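Local structure of serine acetyltransferase (Entamoeba histolytica, 3Q1X) at residues I5-A9 against L65-V69; I8-L12 against L96-R101; V34-L38 against S157-Y161. The protein probably transfers an acetyl group to the hydroxyl of L-serine, a step in cysteine biosynthesis, and binds L-serine in this crystal. One frame throughout, in Å; residues are numbered along the deposited sequence.

Interaction 1. Residues I5-A9 against L65-V69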
# COMPACT_ATOMS: atom_id res chain seq x y z
N ILE A 5 9.14 6.96 -33.32
CA ILE A 5 9.20 5.77 -32.47
C ILE A 5 10.31 4.84 -32.93
O ILE A 5 11.14 4.42 -32.12
CB ILE A 5 7.85 4.99 -32.42
CG1 ILE A 5 6.82 5.76 -31.59
CG2 ILE A 5 8.04 3.58 -31.84
CD1 ILE A 5 5.38 5.30 -31.77
N TYR A 6 10.35 4.56 -34.24
CA TYR A 6 11.42 3.73 -34.79
C TYR A 6 12.82 4.26 -34.42
O TYR A 6 13.70 3.48 -34.05
CB TYR A 6 11.34 3.55 -36.31
CG TYR A 6 12.67 3.05 -36.80
CD1 TYR A 6 12.98 1.68 -36.75
CD2 TYR A 6 13.67 3.93 -37.20
CE1 TYR A 6 14.23 1.22 -37.14
CE2 TYR A 6 14.93 3.47 -37.58
CZ TYR A 6 15.20 2.12 -37.55
OH TYR A 6 16.45 1.68 -37.93
N SER A 7 13.01 5.58 -34.54
CA SER A 7 14.31 6.20 -34.28
C SER A 7 14.69 6.13 -32.81
O SER A 7 15.84 5.87 -32.47
CB SER A 7 14.35 7.66 -34.75
OG SER A 7 13.70 8.54 -33.83
N ILE A 8 13.69 6.35 -31.95
CA ILE A 8 13.91 6.29 -30.51
C ILE A 8 14.17 4.84 -30.06
O ILE A 8 15.06 4.60 -29.26
CB ILE A 8 12.75 6.96 -29.70
CG1 ILE A 8 12.68 8.47 -30.00
CG2 ILE A 8 12.86 6.70 -28.20
CD1 ILE A 8 13.93 9.28 -29.64
N ALA A 9 13.41 3.89 -30.60
CA ALA A 9 13.63 2.47 -30.29
C ALA A 9 14.99 1.98 -30.77
O ALA A 9 15.61 1.13 -30.13
CB ALA A 9 12.52 1.61 -30.88
N LEU A 65 7.22 -0.10 -27.35
CA LEU A 65 7.21 1.35 -27.28
C LEU A 65 5.95 1.92 -27.94
O LEU A 65 5.35 2.87 -27.43
CB LEU A 65 8.48 1.95 -27.90
CG LEU A 65 8.66 3.46 -27.79
CD1 LEU A 65 8.51 3.93 -26.35
CD2 LEU A 65 10.01 3.88 -28.36
N THR A 66 5.55 1.31 -29.06
CA THR A 66 4.32 1.67 -29.78
C THR A 66 3.08 1.43 -28.91
O THR A 66 2.19 2.28 -28.85
CB THR A 66 4.20 0.88 -31.11
OG1 THR A 66 5.34 1.18 -31.93
CG2 THR A 66 2.92 1.25 -31.89
N LYS A 67 3.03 0.27 -28.25
CA LYS A 67 1.90 -0.05 -27.37
C LYS A 67 1.78 0.97 -26.25
O LYS A 67 0.68 1.44 -25.95
CB LYS A 67 2.02 -1.46 -26.79
CG LYS A 67 1.82 -2.57 -27.80
CD LYS A 67 1.44 -3.87 -27.09
CE LYS A 67 2.10 -5.09 -27.73
NZ LYS A 67 1.63 -5.35 -29.11
N LEU A 68 2.92 1.32 -25.65
CA LEU A 68 2.97 2.37 -24.61
C LEU A 68 2.54 3.74 -25.13
O LEU A 68 1.73 4.42 -24.50
CB LEU A 68 4.36 2.46 -23.99
CG LEU A 68 4.49 3.43 -22.80
CD1 LEU A 68 3.65 3.01 -21.59
CD2 LEU A 68 5.94 3.62 -22.41
N VAL A 69 3.11 4.15 -26.27
CA VAL A 69 2.77 5.42 -26.89
C VAL A 69 1.27 5.51 -27.19
O VAL A 69 0.63 6.51 -26.89
CB VAL A 69 3.63 5.67 -28.17
CG1 VAL A 69 2.92 6.60 -29.15
CG2 VAL A 69 4.99 6.22 -27.79
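No ring, amide or other flat side chain takes part where I5 meets L65, T66 and V69; the contact is made by the methyls of I5, L65 and V69 and the hydroxyl of T66. I5 carries the contact with two separate branches. With chi1 at -73°, CG1 lies beside the backbone N, which leaves the CG2 methyl anti to it and 4.0 Å from L65 CD2. The same I5 CG2 comes within 3.6 Å of T66 OG1, and these two side chains cross at about a right angle. The other branch of I5 is extended, chi2 165°, and carries CD1 out to V69. There the side chains meet tip to tip, with I5 CD1 3.8 Å from V69 CG1. I5 and L65 instead slide past each other in opposite directions. L65 reaches helix 2-18 mainly through CD2. That methyl also touches the next turn of the helix, 4.0 Å from I8 CG2 and 4.2 Å from A9 CB. L65 and V69 pack on L93 of helix 82-113 as well, so the contact is one side of a larger helical core. T66 OG1 is hydrogen-bonded to A62 O, one turn back in its own helix. Toward I5 it adds only van der Waals contact. The two helices are thus joined here by apolar packing. Their hold rests on the fit of methyl groups and the exclusion of water, not on directed bonds.

Interaction 2. Residues I8-L12 against L96-R101; sequences IAHQL and LPSIKR
L12 and I8 make the apolar part of this contact, against L96, P97 and K100. L12 CD2 lies over the turn of helix 82-113, 3.8 Å from L96 O and 4.0 Å from K100 CB. The other methyl of the fork, L12 CD1, is 4.2 Å from L96 CB. I8 turns its CG2 to L96 CB as well, crossing that side chain at about a right angle.

The second group is the amide of Q11. Its CG is anti to the backbone N (chi1 175°) and the chain runs on extended, which sets the amide against the ring of P97. Q11 OE1 is 3.4 Å from P97 CG, and Q11 NE2 is 3.6 Å from P97 CB. Farther along, Q11 NE2 comes to the edge of the R101 guanidinium, 3.9 Å from R101 NH1. Both are donors, and the two planes are 46° apart, so this is contact without a bond. One face of the guanidinium lies over P97 O.

The third kind is a water bridge. The water donates to L12 O at 2.7 Å and accepts from K100 NZ at 2.8 Å. K100 NZ also forms a salt bridge to D19, so the lysine has two polar partners.

M15, one turn beyond L12, continues the packing on P97, K100 and R101. The segments run nearly parallel, 23° apart, beside a proline kink in helix 82-113. This is side-by-side helix packing within the N-terminal helical domain of a serine acetyltransferase.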
# COMPACT_ATOMS: atom_id res chain seq x y z
N ILE A 8 13.69 6.35 -31.95
CA ILE A 8 13.91 6.29 -30.51
C ILE A 8 14.17 4.84 -30.06
O ILE A 8 15.06 4.60 -29.26
CB ILE A 8 12.75 6.96 -29.70
CG1 ILE A 8 12.68 8.47 -30.00
CG2 ILE A 8 12.86 6.70 -28.20
CD1 ILE A 8 13.93 9.28 -29.64
N ALA A 9 13.41 3.89 -30.60
CA ALA A 9 13.63 2.47 -30.29
C ALA A 9 14.99 1.98 -30.77
O ALA A 9 15.61 1.13 -30.13
CB ALA A 9 12.52 1.61 -30.88
N HIS A 10 15.44 2.51 -31.91
CA HIS A 10 16.77 2.21 -32.41
C HIS A 10 17.86 2.68 -31.43
O HIS A 10 18.78 1.92 -31.13
CB HIS A 10 17.01 2.81 -33.80
CG HIS A 10 18.40 2.60 -34.30
ND1 HIS A 10 18.86 1.37 -34.73
CD2 HIS A 10 19.45 3.45 -34.43
CE1 HIS A 10 20.12 1.48 -35.10
NE2 HIS A 10 20.50 2.73 -34.93
N GLN A 11 17.74 3.92 -30.94
CA GLN A 11 18.70 4.49 -29.98
C GLN A 11 18.72 3.70 -28.67
O GLN A 11 19.79 3.32 -28.19
CB GLN A 11 18.43 5.98 -29.73
CG GLN A 11 19.34 6.58 -28.64
CD GLN A 11 19.33 8.10 -28.59
OE1 GLN A 11 18.47 8.76 -29.17
NE2 GLN A 11 20.30 8.66 -27.86
N LEU A 12 17.54 3.45 -28.11
CA LEU A 12 17.39 2.64 -26.89
C LEU A 12 17.98 1.23 -27.06
O LEU A 12 18.60 0.69 -26.14
CB LEU A 12 15.92 2.57 -26.48
CG LEU A 12 15.26 3.83 -25.90
CD1 LEU A 12 13.75 3.62 -25.76
CD2 LEU A 12 15.86 4.24 -24.56
N LEU A 96 13.20 9.72 -23.73
CA LEU A 96 13.40 8.32 -23.29
C LEU A 96 14.87 7.87 -23.19
O LEU A 96 15.23 7.16 -22.23
CB LEU A 96 12.55 7.32 -24.10
CG LEU A 96 11.05 7.44 -23.86
CD1 LEU A 96 10.29 6.48 -24.78
CD2 LEU A 96 10.68 7.17 -22.41
N PRO A 97 15.72 8.27 -24.15
CA PRO A 97 17.14 7.93 -23.98
C PRO A 97 17.77 8.55 -22.72
O PRO A 97 18.49 7.84 -22.00
CB PRO A 97 17.80 8.47 -25.25
CG PRO A 97 16.70 8.43 -26.26
CD PRO A 97 15.46 8.82 -25.50
N SER A 98 17.49 9.82 -22.44
CA SER A 98 18.07 10.47 -21.26
C SER A 98 17.53 9.86 -19.96
O SER A 98 18.28 9.68 -19.00
CB SER A 98 17.89 11.99 -21.27
OG SER A 98 16.54 12.38 -21.20
N ILE A 99 16.24 9.53 -19.94
CA ILE A 99 15.64 8.82 -18.82
C ILE A 99 16.31 7.46 -18.59
O ILE A 99 16.61 7.10 -17.45
CB ILE A 99 14.10 8.69 -18.99
CG1 ILE A 99 13.48 10.09 -18.99
CG2 ILE A 99 13.52 7.79 -17.90
CD1 ILE A 99 12.03 10.15 -19.44
N LYS A 100 16.56 6.72 -19.67
CA LYS A 100 17.26 5.43 -19.59
C LYS A 100 18.61 5.59 -18.88
O LYS A 100 18.93 4.82 -17.97
CB LYS A 100 17.45 4.83 -20.99
CG LYS A 100 18.37 3.60 -21.04
CD LYS A 100 17.76 2.41 -20.30
CE LYS A 100 18.81 1.33 -20.06
NZ LYS A 100 19.62 1.04 -21.27
N ARG A 101 19.38 6.59 -19.29
CA ARG A 101 20.67 6.90 -18.64
C ARG A 101 20.48 7.23 -17.16
O ARG A 101 21.21 6.72 -16.30
CB ARG A 101 21.38 8.04 -19.39
CG ARG A 101 21.85 7.63 -20.78
CD ARG A 101 22.65 8.71 -21.51
NE ARG A 101 21.82 9.80 -22.04
CZ ARG A 101 21.39 9.90 -23.30
NH1 ARG A 101 21.71 8.99 -24.21
NH2 ARG A 101 20.64 10.94 -23.65
O HOH W 1 18.01 0.92 -23.50

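Interaction 3. Residues V34-L38 against S157-Y161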
# COMPACT_ATOMS: atom_id res chain seq x y z
N VAL A 34 1.75 -6.29 -14.21
CA VAL A 34 1.50 -5.11 -13.39
C VAL A 34 0.79 -4.05 -14.24
O VAL A 34 0.61 -4.25 -15.44
CB VAL A 34 2.82 -4.54 -12.79
CG1 VAL A 34 3.44 -5.53 -11.80
CG2 VAL A 34 3.81 -4.16 -13.88
N PHE A 35 0.39 -2.94 -13.62
CA PHE A 35 -0.27 -1.86 -14.37
C PHE A 35 0.47 -1.43 -15.64
O PHE A 35 1.71 -1.49 -15.70
CB PHE A 35 -0.63 -0.67 -13.47
CG PHE A 35 0.56 0.07 -12.91
CD1 PHE A 35 1.06 1.19 -13.55
CD2 PHE A 35 1.12 -0.31 -11.69
CE1 PHE A 35 2.13 1.90 -13.02
CE2 PHE A 35 2.20 0.38 -11.15
CZ PHE A 35 2.71 1.50 -11.81
N THR A 36 -0.29 -0.99 -16.63
CA THR A 36 0.18 -0.90 -18.01
C THR A 36 1.48 -0.13 -18.17
O THR A 36 2.42 -0.64 -18.79
CB THR A 36 -0.90 -0.34 -18.96
OG1 THR A 36 -2.12 -1.07 -18.78
CG2 THR A 36 -0.46 -0.48 -20.41
N GLU A 37 1.55 1.08 -17.61
CA GLU A 37 2.69 1.97 -17.79
C GLU A 37 3.99 1.32 -17.29
O GLU A 37 5.00 1.37 -17.98
CB GLU A 37 2.47 3.33 -17.13
CG GLU A 37 1.26 4.12 -17.69
CD GLU A 37 -0.04 3.86 -16.94
OE1 GLU A 37 -0.22 2.76 -16.37
OE2 GLU A 37 -0.90 4.77 -16.92
N LEU A 38 3.94 0.71 -16.11
CA LEU A 38 5.09 -0.01 -15.56
C LEU A 38 5.43 -1.26 -16.37
O LEU A 38 6.59 -1.48 -16.68
CB LEU A 38 4.87 -0.38 -14.09
CG LEU A 38 6.05 -1.01 -13.32
CD1 LEU A 38 7.28 -0.09 -13.29
CD2 LEU A 38 5.61 -1.37 -11.90
N SER A 157 -1.43 5.02 -9.81
CA SER A 157 -1.15 3.60 -10.02
C SER A 157 0.10 3.16 -9.24
O SER A 157 0.10 2.15 -8.55
CB SER A 157 -1.00 3.26 -11.50
OG SER A 157 -2.24 3.37 -12.18
N VAL A 158 1.17 3.96 -9.36
CA VAL A 158 2.38 3.76 -8.56
C VAL A 158 2.06 3.80 -7.06
O VAL A 158 2.48 2.91 -6.31
CB VAL A 158 3.44 4.82 -8.92
CG1 VAL A 158 4.57 4.79 -7.91
CG2 VAL A 158 3.96 4.63 -10.35
N HIS A 159 1.27 4.78 -6.65
CA HIS A 159 0.81 4.95 -5.28
C HIS A 159 0.16 3.67 -4.73
O HIS A 159 0.50 3.20 -3.64
CB HIS A 159 -0.14 6.15 -5.26
CG HIS A 159 -0.38 6.76 -3.91
ND1 HIS A 159 0.42 6.53 -2.82
CD2 HIS A 159 -1.33 7.64 -3.51
CE1 HIS A 159 -0.05 7.21 -1.79
NE2 HIS A 159 -1.11 7.89 -2.18
N SER A 160 -0.75 3.07 -5.51
CA SER A 160 -1.45 1.84 -5.09
C SER A 160 -0.52 0.63 -5.02
O SER A 160 -0.62 -0.21 -4.13
CB SER A 160 -2.62 1.53 -6.03
OG SER A 160 -3.60 2.56 -5.99
N TYR A 161 0.39 0.55 -5.99
CA TYR A 161 1.30 -0.60 -6.11
C TYR A 161 2.43 -0.65 -5.06
O TYR A 161 2.80 -1.73 -4.61
CB TYR A 161 1.85 -0.68 -7.54
CG TYR A 161 2.60 -1.95 -7.83
CD1 TYR A 161 1.92 -3.18 -7.89
CD2 TYR A 161 3.97 -1.95 -8.03
CE1 TYR A 161 2.60 -4.36 -8.14
CE2 TYR A 161 4.67 -3.13 -8.28
CZ TYR A 161 3.98 -4.33 -8.35
OH TYR A 161 4.66 -5.50 -8.58
O HOH W 2 -2.29 2.35 -14.82
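F35, at the N-cap position of helix 36-45, meets S157 and Y161 of helix 150-162, the last helix before the left-handed beta helix. The ring of F35 is held between two residues. S157 CB lies over one face in a CH-pi contact, 3.7 Å from the centroid of the F35 ring and 17° off the ring normal. The opposite face is taken by L38 CB, from the first turn of the helix that F35 precedes, 3.6 Å above the plane of the F35 ring and toward its rim. E37 OE1 lies at the ring edge, in plane. With chi1 at 66°, CG of F35 sits between the backbone N and the carbonyl carbon, and this turns the ring toward helix 150-162. Its far end, F35 CZ, is 3.7 Å from V158 CG2, while F35 CE2 is 3.8 Å from Y161 CB.

The ring of Y161 packs beside this group. V34 CG1 approaches its phenol end, 3.4 Å from Y161 OH, and L38 CD2 is 4.1 Å from Y161 CE2. Both side chains cross the tyrosine at about a right angle.

One water joins the polar groups. It donates to E37 OE1 at 2.6 Å and is hydrogen-bonded to S157 OG at 2.8 Å. E37 OE2 is hydrogen-bonded to Y150 OH, so both carboxylate oxygens are engaged.

Beyond the contact, H159 NE2 is hydrogen-bonded to H180 O of a second subunit, and S160 OG to Y161 O of that subunit. The contact joins the start of helix 36-45 to helix 150-162, which leads into the left-handed beta helix, in the trimer of a hexapeptide-repeat acyltransferase.

Interactions 1 and 2 both use helix 2-18 and share I8. They touch through L65 CD1 and L96 CD1, 3.5 Å apart, so helices 59-79 and 82-113 form one core with it. Both are buried. Interaction 1 is almost wholly apolar, while interaction 2 adds an amide and a guanidinium toward its more exposed side, and a water bridge. Interaction 3 lies about 20 Å from interaction 1, centre to centre, and is only partly buried. It packs an aromatic ring and uses a water bridge, close to the subunit interface. L68 of helix 59-79 packs on E37, which links interactions 1 and 3. Interactions 2 and 3 do not touch.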